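Local coordinates for conserved Protein MTH1675 (PDB 1T57) that is of unknown function but binds flavin mononucleotide and magnesium and belongs to the family of the pyruvate kinase alpha/beta domain, at residues Met141-Gln144 against Gly145-Val148; Val79-His82 against Ala83-Glu87; Val118-Gly121 against Ile122-Phe126; Val132-Met135 against Ala136-Arg140. One frame throughout, in Å; residues are numbered along the deposited sequence.

Interaction 1 of 4, residues Met141-Gln144 against Gly145-Val148. With MG (magnesium ion), chain D; FMN (flavin mononucleotide), chain E.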
loop_
_atom_site.group_PDB
_atom_site.type_symbol
_atom_site.label_atom_id
_atom_site.label_comp_id
_atom_site.label_asym_id
_atom_site.label_seq_id
_atom_site.Cartn_x
_atom_site.Cartn_y
_atom_site.Cartn_z
HETATM N N MSE A 141 11.045 -10.584 14.434
HETATM C CA MSE A 141 10.701 -11.944 14.811
HETATM C C MSE A 141 11.962 -12.667 15.353
HETATM O O MSE A 141 11.869 -13.784 15.871
HETATM C CB MSE A 141 10.140 -12.719 13.623
HETATM C CG MSE A 141 9.095 -12.012 12.819
HETATM SE SE MSE A 141 8.684 -13.118 11.290
HETATM C CE MSE A 141 10.239 -12.777 10.213
ATOM N N VAL A 142 13.137 -12.046 15.210
ATOM C CA VAL A 142 14.373 -12.645 15.714
ATOM C C VAL A 142 14.687 -12.013 17.071
ATOM O O VAL A 142 14.963 -12.702 18.027
ATOM C CB VAL A 142 15.599 -12.420 14.778
ATOM C CG1 VAL A 142 16.847 -13.136 15.388
ATOM C CG2 VAL A 142 15.301 -12.964 13.396
ATOM N N SER A 143 14.626 -10.696 17.141
ATOM C CA SER A 143 14.852 -9.989 18.385
ATOM C C SER A 143 14.701 -8.529 18.000
ATOM O O SER A 143 14.555 -8.236 16.817
ATOM C CB SER A 143 16.257 -10.296 18.951
ATOM O OG SER A 143 17.299 -9.745 18.169
ATOM N N GLN A 144 14.716 -7.620 18.973
ATOM C CA GLN A 144 14.590 -6.188 18.678
ATOM C C GLN A 144 15.920 -5.680 18.106
ATOM O O GLN A 144 15.952 -4.959 17.116
ATOM C CB GLN A 144 14.264 -5.385 19.955
ATOM C CG GLN A 144 12.902 -5.659 20.590
ATOM C CD GLN A 144 11.764 -5.104 19.768
ATOM O OE1 GLN A 144 11.904 -4.062 19.143
ATOM N NE2 GLN A 144 10.627 -5.787 19.776
ATOM N N GLY A 145 17.014 -6.046 18.762
ATOM C CA GLY A 145 18.325 -5.631 18.310
ATOM C C GLY A 145 18.588 -6.104 16.883
ATOM O O GLY A 145 19.213 -5.407 16.116
ATOM N N PHE A 146 18.071 -7.272 16.517
ATOM C CA PHE A 146 18.303 -7.783 15.173
ATOM C C PHE A 146 17.793 -6.735 14.195
ATOM O O PHE A 146 18.373 -6.490 13.130
ATOM C CB PHE A 146 17.565 -9.111 14.968
ATOM C CG PHE A 146 18.029 -9.906 13.770
ATOM C CD1 PHE A 146 18.983 -10.896 13.913
ATOM C CD2 PHE A 146 17.467 -9.703 12.520
ATOM C CE1 PHE A 146 19.380 -11.676 12.834
ATOM C CE2 PHE A 146 17.856 -10.475 11.430
ATOM C CZ PHE A 146 18.816 -11.472 11.594
ATOM N N LYS A 147 16.707 -6.081 14.570
ATOM C CA LYS A 147 16.130 -5.083 13.694
ATOM C C LYS A 147 16.933 -3.808 13.744
ATOM O O LYS A 147 17.114 -3.189 12.723
ATOM C CB LYS A 147 14.642 -4.845 14.043
ATOM C CG LYS A 147 14.255 -3.485 14.638
ATOM C CD LYS A 147 13.866 -2.492 13.575
ATOM C CE LYS A 147 12.914 -1.404 14.119
ATOM N NZ LYS A 147 13.521 -0.163 14.697
ATOM N N VAL A 148 17.470 -3.429 14.907
ATOM C CA VAL A 148 18.212 -2.166 14.925
ATOM C C VAL A 148 19.509 -2.324 14.199
ATOM O O VAL A 148 19.991 -1.382 13.573
ATOM C CB VAL A 148 18.454 -1.573 16.372
ATOM C CG1 VAL A 148 17.466 -2.136 17.350
ATOM C CG2 VAL A 148 19.865 -1.750 16.804
HETATM MG MG MG D . 14.814 -14.645 19.608
HETATM N N1 FMN E . 15.706 -0.554 20.979
HETATM C C2 FMN E . 14.642 -1.440 20.850
HETATM O O2 FMN E . 14.435 -2.283 21.701
HETATM N N3 FMN E . 13.877 -1.532 19.719
HETATM C C4 FMN E . 14.011 -0.596 18.726
HETATM O O4 FMN E . 13.400 -0.759 17.663
HETATM C C4A FMN E . 15.090 0.287 18.813
HETATM N N5 FMN E . 15.299 1.209 17.813
HETATM C C5A FMN E . 16.507 1.866 17.774
HETATM C C6 FMN E . 16.704 2.774 16.748
HETATM C C7 FMN E . 17.824 3.558 16.712
HETATM C C7M FMN E . 17.906 4.555 15.602
HETATM C C8 FMN E . 18.500 3.791 17.904
HETATM C C8M FMN E . 19.673 4.754 17.954
HETATM C C9 FMN E . 18.294 2.909 18.963
HETATM C C9A FMN E . 17.363 1.869 18.879
HETATM N N10 FMN E . 16.999 1.145 20.023
HETATM C C10 FMN E . 15.969 0.245 19.912
HETATM C "C1'" FMN E . 17.843 1.119 21.279
HETATM C "C2'" FMN E . 19.081 0.304 21.025
HETATM O "O2'" FMN E . 18.680 -0.969 20.506
HETATM C "C3'" FMN E . 19.846 0.063 22.307
HETATM O "O3'" FMN E . 19.027 -0.530 23.269
HETATM C "C4'" FMN E . 20.788 1.137 22.876
HETATM O "O4'" FMN E . 21.493 0.456 23.886
HETATM C "C5'" FMN E . 20.359 2.341 23.686
HETATM O "O5'" FMN E . 21.596 2.832 24.151
HETATM P P FMN E . 22.047 3.194 25.652
HETATM O O1P FMN E . 23.299 3.991 25.531
HETATM O O2P FMN E . 22.307 1.948 26.523
HETATM O O3P FMN E . 20.919 4.047 26.247
#

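Interaction 2 of 4, residues Val79-His82 against Ala83-Glu87. With FMN (flavin mononucleotide), chain E.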
loop_
_atom_site.group_PDB
_atom_site.type_symbol
_atom_site.label_atom_id
_atom_site.label_comp_id
_atom_site.label_asym_id
_atom_site.label_seq_id
_atom_site.Cartn_x
_atom_site.Cartn_y
_atom_site.Cartn_z
ATOM N N VAL A 79 25.096 5.714 16.658
ATOM C CA VAL A 79 23.919 6.442 16.220
ATOM C C VAL A 79 22.954 6.475 17.399
ATOM O O VAL A 79 22.720 5.470 18.065
ATOM C CB VAL A 79 23.212 5.816 14.959
ATOM C CG1 VAL A 79 24.190 4.977 14.161
ATOM C CG2 VAL A 79 21.989 5.027 15.346
ATOM N N THR A 80 22.435 7.654 17.688
ATOM C CA THR A 80 21.482 7.807 18.769
ATOM C C THR A 80 20.093 7.934 18.139
ATOM O O THR A 80 19.946 7.797 16.913
ATOM C CB THR A 80 21.810 9.065 19.594
ATOM O OG1 THR A 80 20.670 9.442 20.363
ATOM C CG2 THR A 80 22.209 10.207 18.680
ATOM N N HIS A 81 19.078 8.171 18.971
ATOM C CA HIS A 81 17.711 8.349 18.481
ATOM C C HIS A 81 17.588 9.673 17.737
ATOM O O HIS A 81 18.385 10.588 17.962
ATOM C CB HIS A 81 16.740 8.353 19.650
ATOM C CG HIS A 81 16.304 6.990 20.072
ATOM N ND1 HIS A 81 15.589 6.765 21.227
ATOM C CD2 HIS A 81 16.474 5.781 19.492
ATOM C CE1 HIS A 81 15.342 5.472 21.342
ATOM N NE2 HIS A 81 15.867 4.852 20.303
ATOM N N HIS A 82 16.595 9.785 16.856
ATOM C CA HIS A 82 16.409 11.019 16.099
ATOM C C HIS A 82 15.783 12.018 17.047
ATOM O O HIS A 82 15.160 11.624 18.021
ATOM C CB HIS A 82 15.485 10.811 14.896
ATOM C CG HIS A 82 14.035 10.635 15.246
ATOM N ND1 HIS A 82 13.460 9.397 15.444
ATOM C CD2 HIS A 82 13.030 11.537 15.349
ATOM C CE1 HIS A 82 12.160 9.544 15.647
ATOM N NE2 HIS A 82 11.874 10.833 15.595
ATOM N N ALA A 83 15.961 13.302 16.766
ATOM C CA ALA A 83 15.401 14.350 17.598
ATOM C C ALA A 83 13.897 14.250 17.450
ATOM O O ALA A 83 13.389 14.104 16.339
ATOM C CB ALA A 83 15.883 15.717 17.124
ATOM N N GLY A 84 13.177 14.307 18.560
ATOM C CA GLY A 84 11.738 14.217 18.472
ATOM C C GLY A 84 11.226 12.822 18.742
ATOM O O GLY A 84 10.014 12.608 18.756
ATOM N N PHE A 85 12.133 11.874 18.967
ATOM C CA PHE A 85 11.723 10.504 19.243
ATOM C C PHE A 85 10.872 10.444 20.512
ATOM O O PHE A 85 9.895 9.700 20.581
ATOM C CB PHE A 85 12.925 9.597 19.432
ATOM C CG PHE A 85 12.556 8.158 19.648
ATOM C CD1 PHE A 85 12.015 7.412 18.610
ATOM C CD2 PHE A 85 12.713 7.560 20.895
ATOM C CE1 PHE A 85 11.647 6.095 18.800
ATOM C CE2 PHE A 85 12.341 6.227 21.100
ATOM C CZ PHE A 85 11.806 5.496 20.053
ATOM N N ARG A 86 11.221 11.248 21.508
ATOM C CA ARG A 86 10.465 11.255 22.755
ATOM C C ARG A 86 9.705 12.569 22.941
ATOM O O ARG A 86 8.521 12.549 23.253
ATOM C CB ARG A 86 11.418 11.000 23.922
ATOM C CG ARG A 86 10.910 9.960 24.904
ATOM C CD ARG A 86 10.596 8.615 24.257
ATOM N NE ARG A 86 11.684 7.654 24.389
ATOM C CZ ARG A 86 11.502 6.335 24.439
ATOM N NH1 ARG A 86 10.270 5.833 24.373
ATOM N NH2 ARG A 86 12.548 5.516 24.538
ATOM N N GLU A 87 10.376 13.704 22.738
ATOM C CA GLU A 87 9.729 15.005 22.874
ATOM C C GLU A 87 10.043 15.932 21.690
ATOM O O GLU A 87 11.185 16.022 21.249
ATOM C CB GLU A 87 10.161 15.677 24.177
ATOM C CG GLU A 87 9.922 14.830 25.406
ATOM C CD GLU A 87 9.971 15.649 26.671
ATOM O OE1 GLU A 87 10.993 16.333 26.885
ATOM O OE2 GLU A 87 8.988 15.610 27.445
HETATM N N1 FMN E . 15.706 -0.554 20.979
HETATM C C2 FMN E . 14.642 -1.440 20.850
HETATM O O2 FMN E . 14.435 -2.283 21.701
HETATM N N3 FMN E . 13.877 -1.532 19.719
HETATM C C4 FMN E . 14.011 -0.596 18.726
HETATM O O4 FMN E . 13.400 -0.759 17.663
HETATM C C4A FMN E . 15.090 0.287 18.813
HETATM N N5 FMN E . 15.299 1.209 17.813
HETATM C C5A FMN E . 16.507 1.866 17.774
HETATM C C6 FMN E . 16.704 2.774 16.748
HETATM C C7 FMN E . 17.824 3.558 16.712
HETATM C C7M FMN E . 17.906 4.555 15.602
HETATM C C8 FMN E . 18.500 3.791 17.904
HETATM C C8M FMN E . 19.673 4.754 17.954
HETATM C C9 FMN E . 18.294 2.909 18.963
HETATM C C9A FMN E . 17.363 1.869 18.879
HETATM N N10 FMN E . 16.999 1.145 20.023
HETATM C C10 FMN E . 15.969 0.245 19.912
HETATM C "C1'" FMN E . 17.843 1.119 21.279
HETATM C "C2'" FMN E . 19.081 0.304 21.025
HETATM O "O2'" FMN E . 18.680 -0.969 20.506
HETATM C "C3'" FMN E . 19.846 0.063 22.307
HETATM O "O3'" FMN E . 19.027 -0.530 23.269
HETATM C "C4'" FMN E . 20.788 1.137 22.876
HETATM O "O4'" FMN E . 21.493 0.456 23.886
HETATM C "C5'" FMN E . 20.359 2.341 23.686
HETATM O "O5'" FMN E . 21.596 2.832 24.151
HETATM P P FMN E . 22.047 3.194 25.652
HETATM O O1P FMN E . 23.299 3.991 25.531
HETATM O O2P FMN E . 22.307 1.948 26.523
HETATM O O3P FMN E . 20.919 4.047 26.247
#

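Interaction 3 of 4, residues Val118-Gly121 against Ile122-Phe126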
loop_
_atom_site.group_PDB
_atom_site.type_symbol
_atom_site.label_atom_id
_atom_site.label_comp_id
_atom_site.label_asym_id
_atom_site.label_seq_id
_atom_site.Cartn_x
_atom_site.Cartn_y
_atom_site.Cartn_z
ATOM N N VAL A 118 9.452 8.599 7.690
ATOM C CA VAL A 118 8.285 9.433 7.561
ATOM C C VAL A 118 7.082 8.481 7.431
ATOM O O VAL A 118 5.937 8.871 7.629
ATOM C CB VAL A 118 8.471 10.389 6.320
ATOM C CG1 VAL A 118 7.180 11.132 5.970
ATOM C CG2 VAL A 118 9.580 11.402 6.643
ATOM N N GLY A 119 7.346 7.215 7.123
ATOM C CA GLY A 119 6.251 6.262 7.061
ATOM C C GLY A 119 5.602 6.158 8.454
ATOM O O GLY A 119 4.413 5.825 8.599
ATOM N N ARG A 120 6.368 6.450 9.503
ATOM C CA ARG A 120 5.783 6.370 10.827
ATOM C C ARG A 120 4.956 7.625 11.080
ATOM O O ARG A 120 3.945 7.587 11.795
ATOM C CB ARG A 120 6.859 6.193 11.909
ATOM C CG ARG A 120 6.287 6.167 13.327
ATOM C CD ARG A 120 7.340 5.978 14.373
ATOM N NE ARG A 120 7.714 4.572 14.562
ATOM C CZ ARG A 120 8.932 4.171 14.927
ATOM N NH1 ARG A 120 9.898 5.066 15.131
ATOM N NH2 ARG A 120 9.190 2.881 15.117
ATOM N N GLY A 121 5.377 8.739 10.496
ATOM C CA GLY A 121 4.615 9.958 10.685
ATOM C C GLY A 121 3.240 9.719 10.090
ATOM O O GLY A 121 2.203 10.098 10.652
ATOM N N ILE A 122 3.234 9.044 8.949
ATOM C CA ILE A 122 1.991 8.757 8.261
ATOM C C ILE A 122 1.091 7.897 9.121
ATOM O O ILE A 122 -0.061 8.257 9.330
ATOM C CB ILE A 122 2.241 8.052 6.927
ATOM C CG1 ILE A 122 3.052 8.973 5.987
ATOM C CG2 ILE A 122 0.892 7.603 6.317
ATOM C CD1 ILE A 122 3.350 8.360 4.597
ATOM N N SER A 123 1.622 6.778 9.630
ATOM C CA SER A 123 0.836 5.866 10.458
ATOM C C SER A 123 0.367 6.524 11.743
ATOM O O SER A 123 -0.732 6.266 12.198
ATOM C CB SER A 123 1.622 4.600 10.816
ATOM O OG SER A 123 1.870 3.772 9.701
ATOM N N ASN A 124 1.205 7.347 12.356
ATOM C CA ASN A 124 0.782 8.024 13.566
ATOM C C ASN A 124 -0.438 8.900 13.249
ATOM O O ASN A 124 -1.184 9.279 14.136
ATOM C CB ASN A 124 1.899 8.913 14.103
ATOM C CG ASN A 124 2.964 8.141 14.804
ATOM O OD1 ASN A 124 3.940 8.712 15.293
ATOM N ND2 ASN A 124 2.787 6.837 14.882
ATOM N N ARG A 125 -0.631 9.233 11.981
ATOM C CA ARG A 125 -1.754 10.066 11.599
ATOM C C ARG A 125 -2.936 9.233 11.113
ATOM O O ARG A 125 -4.071 9.579 11.409
ATOM C CB ARG A 125 -1.324 11.038 10.492
ATOM C CG ARG A 125 -2.408 12.002 9.983
ATOM C CD ARG A 125 -2.849 12.969 11.073
ATOM N NE ARG A 125 -3.019 14.325 10.560
ATOM C CZ ARG A 125 -2.300 15.382 10.952
ATOM N NH1 ARG A 125 -1.348 15.259 11.876
ATOM N NH2 ARG A 125 -2.517 16.573 10.402
ATOM N N PHE A 126 -2.677 8.133 10.397
ATOM C CA PHE A 126 -3.759 7.304 9.852
ATOM C C PHE A 126 -3.909 5.860 10.292
ATOM O O PHE A 126 -4.820 5.170 9.823
ATOM C CB PHE A 126 -3.724 7.298 8.324
ATOM C CG PHE A 126 -3.669 8.667 7.710
ATOM C CD1 PHE A 126 -2.477 9.370 7.666
ATOM C CD2 PHE A 126 -4.817 9.272 7.208
ATOM C CE1 PHE A 126 -2.426 10.644 7.131
ATOM C CE2 PHE A 126 -4.780 10.543 6.671
ATOM C CZ PHE A 126 -3.578 11.238 6.633
#

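Interaction 4 of 4, residues Val132-Met135 against Ala136-Arg140. With FMN (flavin mononucleotide), chain E.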
loop_
_atom_site.group_PDB
_atom_site.type_symbol
_atom_site.label_atom_id
_atom_site.label_comp_id
_atom_site.label_asym_id
_atom_site.label_seq_id
_atom_site.Cartn_x
_atom_site.Cartn_y
_atom_site.Cartn_z
ATOM N N VAL A 132 7.905 0.039 4.557
ATOM C CA VAL A 132 9.142 0.009 5.309
ATOM C C VAL A 132 8.964 -0.453 6.750
ATOM O O VAL A 132 9.830 -1.173 7.259
ATOM C CB VAL A 132 9.854 1.389 5.243
ATOM C CG1 VAL A 132 8.821 2.489 5.334
ATOM C CG2 VAL A 132 10.879 1.522 6.346
ATOM N N GLU A 133 7.858 -0.076 7.400
ATOM C CA GLU A 133 7.602 -0.495 8.798
ATOM C C GLU A 133 7.390 -2.015 8.935
ATOM O O GLU A 133 7.601 -2.576 10.016
ATOM C CB GLU A 133 6.377 0.227 9.386
ATOM C CG GLU A 133 6.540 1.739 9.586
ATOM C CD GLU A 133 5.210 2.474 9.855
ATOM O OE1 GLU A 133 4.301 2.408 8.996
ATOM O OE2 GLU A 133 5.079 3.124 10.922
ATOM N N ILE A 134 6.959 -2.667 7.849
ATOM C CA ILE A 134 6.747 -4.108 7.846
ATOM C C ILE A 134 8.106 -4.808 7.862
ATOM O O ILE A 134 8.272 -5.846 8.508
ATOM C CB ILE A 134 5.931 -4.575 6.605
ATOM C CG1 ILE A 134 4.445 -4.377 6.850
ATOM C CG2 ILE A 134 6.199 -6.043 6.298
ATOM C CD1 ILE A 134 3.933 -3.070 6.388
HETATM N N MSE A 135 9.074 -4.244 7.157
HETATM C CA MSE A 135 10.421 -4.805 7.141
HETATM C C MSE A 135 10.928 -4.911 8.572
HETATM O O MSE A 135 11.544 -5.900 8.956
HETATM C CB MSE A 135 11.350 -3.901 6.355
HETATM C CG MSE A 135 11.191 -3.975 4.838
HETATM SE SE MSE A 135 12.346 -2.703 3.935
HETATM C CE MSE A 135 14.019 -3.670 4.079
ATOM N N ALA A 136 10.635 -3.889 9.367
ATOM C CA ALA A 136 11.071 -3.861 10.752
ATOM C C ALA A 136 10.371 -4.902 11.642
ATOM O O ALA A 136 11.040 -5.586 12.417
ATOM C CB ALA A 136 10.876 -2.470 11.325
ATOM N N GLU A 137 9.043 -5.022 11.539
ATOM C CA GLU A 137 8.341 -5.991 12.358
ATOM C C GLU A 137 8.841 -7.389 11.970
ATOM O O GLU A 137 8.946 -8.296 12.815
ATOM C CB GLU A 137 6.832 -5.888 12.168
ATOM C CG GLU A 137 6.062 -6.150 13.456
ATOM C CD GLU A 137 6.451 -5.178 14.564
ATOM O OE1 GLU A 137 6.074 -5.392 15.737
ATOM O OE2 GLU A 137 7.151 -4.194 14.262
ATOM N N THR A 138 9.161 -7.555 10.689
ATOM C CA THR A 138 9.656 -8.820 10.195
ATOM C C THR A 138 11.031 -9.135 10.818
ATOM O O THR A 138 11.283 -10.267 11.281
ATOM C CB THR A 138 9.741 -8.785 8.675
ATOM O OG1 THR A 138 8.468 -8.385 8.161
ATOM C CG2 THR A 138 10.084 -10.164 8.115
ATOM N N LEU A 139 11.910 -8.132 10.848
ATOM C CA LEU A 139 13.226 -8.333 11.436
ATOM C C LEU A 139 13.103 -8.677 12.908
ATOM O O LEU A 139 13.871 -9.496 13.424
ATOM C CB LEU A 139 14.094 -7.100 11.215
ATOM C CG LEU A 139 14.581 -7.189 9.769
ATOM C CD1 LEU A 139 15.356 -5.995 9.380
ATOM C CD2 LEU A 139 15.417 -8.480 9.620
ATOM N N ARG A 140 12.104 -8.078 13.553
ATOM C CA ARG A 140 11.820 -8.298 14.970
ATOM C C ARG A 140 11.436 -9.739 15.384
ATOM O O ARG A 140 11.488 -10.081 16.573
ATOM C CB ARG A 140 10.727 -7.311 15.445
ATOM C CG ARG A 140 11.239 -5.905 15.725
ATOM C CD ARG A 140 10.114 -4.915 16.035
ATOM N NE ARG A 140 10.637 -3.638 16.536
ATOM C CZ ARG A 140 10.110 -2.451 16.239
ATOM N NH1 ARG A 140 9.042 -2.389 15.458
ATOM N NH2 ARG A 140 10.676 -1.324 16.668
HETATM N N1 FMN E . 15.706 -0.554 20.979
HETATM C C2 FMN E . 14.642 -1.440 20.850
HETATM O O2 FMN E . 14.435 -2.283 21.701
HETATM N N3 FMN E . 13.877 -1.532 19.719
HETATM C C4 FMN E . 14.011 -0.596 18.726
HETATM O O4 FMN E . 13.400 -0.759 17.663
HETATM C C4A FMN E . 15.090 0.287 18.813
HETATM N N5 FMN E . 15.299 1.209 17.813
HETATM C C5A FMN E . 16.507 1.866 17.774
HETATM C C6 FMN E . 16.704 2.774 16.748
HETATM C C7 FMN E . 17.824 3.558 16.712
HETATM C C7M FMN E . 17.906 4.555 15.602
HETATM C C8 FMN E . 18.500 3.791 17.904
HETATM C C8M FMN E . 19.673 4.754 17.954
HETATM C C9 FMN E . 18.294 2.909 18.963
HETATM C C9A FMN E . 17.363 1.869 18.879
HETATM N N10 FMN E . 16.999 1.145 20.023
HETATM C C10 FMN E . 15.969 0.245 19.912
HETATM C "C1'" FMN E . 17.843 1.119 21.279
HETATM C "C2'" FMN E . 19.081 0.304 21.025
HETATM O "O2'" FMN E . 18.680 -0.969 20.506
HETATM C "C3'" FMN E . 19.846 0.063 22.307
HETATM O "O3'" FMN E . 19.027 -0.530 23.269
HETATM C "C4'" FMN E . 20.788 1.137 22.876
HETATM O "O4'" FMN E . 21.493 0.456 23.886
HETATM C "C5'" FMN E . 20.359 2.341 23.686
HETATM O "O5'" FMN E . 21.596 2.832 24.151
HETATM P P FMN E . 22.047 3.194 25.652
HETATM O O1P FMN E . 23.299 3.991 25.531
HETATM O O2P FMN E . 22.307 1.948 26.523
HETATM O O3P FMN E . 20.919 4.047 26.247
HETATM O O HOH W 1 6.894 -1.421 12.912
#

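Interaction 1 of 4, residues Met141-Gln144 against Gly145-Val148
V142 works in two directions just ahead of helix 144-158: its carbonyl O binds a magnesium ion at 2.5 Å, while its side chain lies on the ring of F146. The CB of V142 sits over one face of that ring, 3.9 Å from the centroid, in a CH-pi contact shifted toward the rim, and CG1 of V142 comes within 3.4 Å of CD1 of F146. P204 O binds the same metal. S143, next in sequence, is the N-cap of the helix. Its OG, held between backbone N and carbonyl carbon (chi1 69°), accepts the N-H of F146 at 3.1 Å and is also hydrogen-bonded to T180 OG1. The first turn is continued by V148 N, which donates to Q144 O at 3.1 Å. Within this pyruvate kinase-like alpha/beta domain, the capped end of the helix meets the pyrimidine part of the flavin. FMN N3 donates almost straight (172°) to OE1 of Q144, 3.3 Å away, and R140 NE also bonds to this oxygen. The K147 chain, bent twice, lets NZ donate a hydrogen bond to FMN O4 at 3.0 Å; the same ammonium group forms a salt bridge with E151.

Interaction 2 of 4, residues Val79-His82 against Ala83-Glu87
F85 N donates to H82 O at 3.2 Å, with an N-H...O angle of 146° and the donor standing well above the carbonyl plane. This bond closes a type II beta turn from H82 to F85, in which G84 takes a positive phi that suits glycine. Three aromatic side chains gather around the turn. H82 CG lies between its backbone N and carbonyl carbon (chi1 73°), which folds the imidazole back over the turn: one face of it covers F85 CB, a CH-pi contact with 4.0 Å from CB to the centroid of the H82 ring. The F85 ring, its CG anti to the backbone N, turns one face to H81 and its edge to H82. CE1 of H82 reaches that edge in the plane of the ring, 3.7 Å from F85 CD1. H81 meets the face, with centroids 3.9 Å apart and planes inclined at 46°. H81 ND1 lies 3.0 Å from F85 CD2, a close packing contact; the hydrogen bond of ND1 goes to E92 OE2. At the far side of the imidazole, H81 CD2 approaches FMN C8 at 3.3 Å, the flavin carbon lying near the plane of the H81 ring. H81 thus stands between the F85 ring and the benzene end of the flavin. H113 adds a further ring to the group, and G84 O accepts a hydrogen bond from N190 of a third subunit. The turn lies in the loop that leaves strand 75-79, beside the flavin, and leads on to helix 95-104.

Interaction 3 of 4, residues Val118-Gly121 against Ile122-Phe126
I122 packs back on V118 one turn earlier in helix 118-126. Its N donates to V118 O at 3.0 Å, and because CG1 lies beside the backbone N (chi1 -62°) this branch also runs along the same carbonyl, 3.3 Å from V118 O. CB of I122 rests 3.5 Å from G119 O, the acceptor for S123 N. G121, which precedes I122, meets the next turn through its backbone alone, its carbonyl C 3.7 Å from I122 CB. R120 is the third main contributor: its O accepts N124 N at 2.8 Å in a nearly straight bond (163°). Its side chain leaves with CG anti to the backbone N and comes loosely alongside the N124 side chain, R120 CG 4.1 Å from N124 CG; the guanidinium runs on beyond N124. S123 OG is hydrogen-bonded to E133 and to G128 O. The helix lies far out on the chain, where subunits meet: I122 packs on F193 of a third subunit and on I134 of a fourth, and R125 forms a salt bridge with E137 of the fourth. Within the helix, then, the main-chain hydrogen bonds hold the turns, with aliphatic carbon packed beside the carbonyl oxygens, whereas the apolar and charged ends of I122 and R125 are engaged by the neighbouring subunits.

Interaction 4 of 4, residues Val132-Met135 against Ala136-Arg140
A136 fits its methyl against the preceding turn of helix 131-139, with CB 3.5 Å from E133 O. E137 follows, its N donating to that same E133 O at 3.2 Å, and a water joins the two residues a second time by donating to E133 O and to E137 OE2. T138 grips a single acceptor twice: its N donates to I134 O at 2.9 Å, and its OG1 donates to I134 O at 2.6 Å from the opposite face of the carbonyl plane. That second bond is possible because OG1 lies beside the backbone N (chi1 -53°), which turns it toward the preceding turn. L139 N donates to M135 O at 2.9 Å, and the base of the leucine side chain covers the same oxygen before its branches pack on F146 and V150 of helix 144-158. R140 follows with an extended side chain. NH1 forms a salt bridge with the syn side of E137 OE2 at 2.9 Å, almost in the guanidinium plane, and NH2 donates to FMN O4 at 3.0 Å. I134 and T138 pack on M135 of a second subunit. E137, together with Q144 OE1 at NE, probably helps to set the turn of the guanidinium at the flavin, and R140, together with K147 NZ on the same O4, would probably polarise the C4=O4 group of FMN.

In the fold
All four contacts are local and follow in series along one alpha/beta domain; none nests in or crosses another. From the N terminus, interaction 2 comes first, turning the chain just after strand 75-79. Interaction 3 spans the whole of helix 118-126; these two touch where F85 CE1 packs near R120 NH1. Helix 118-126 is joined to interaction 4 in helix 131-139 through S123 and E133. Interaction 4 then runs directly into interaction 1, whose residues F146 and K147 lie against L139 and A136, tying helix 144-158 to its predecessor. Interactions 1, 2 and 4 converge on the flavin, while 2, 3 and 4 also touch a third subunit.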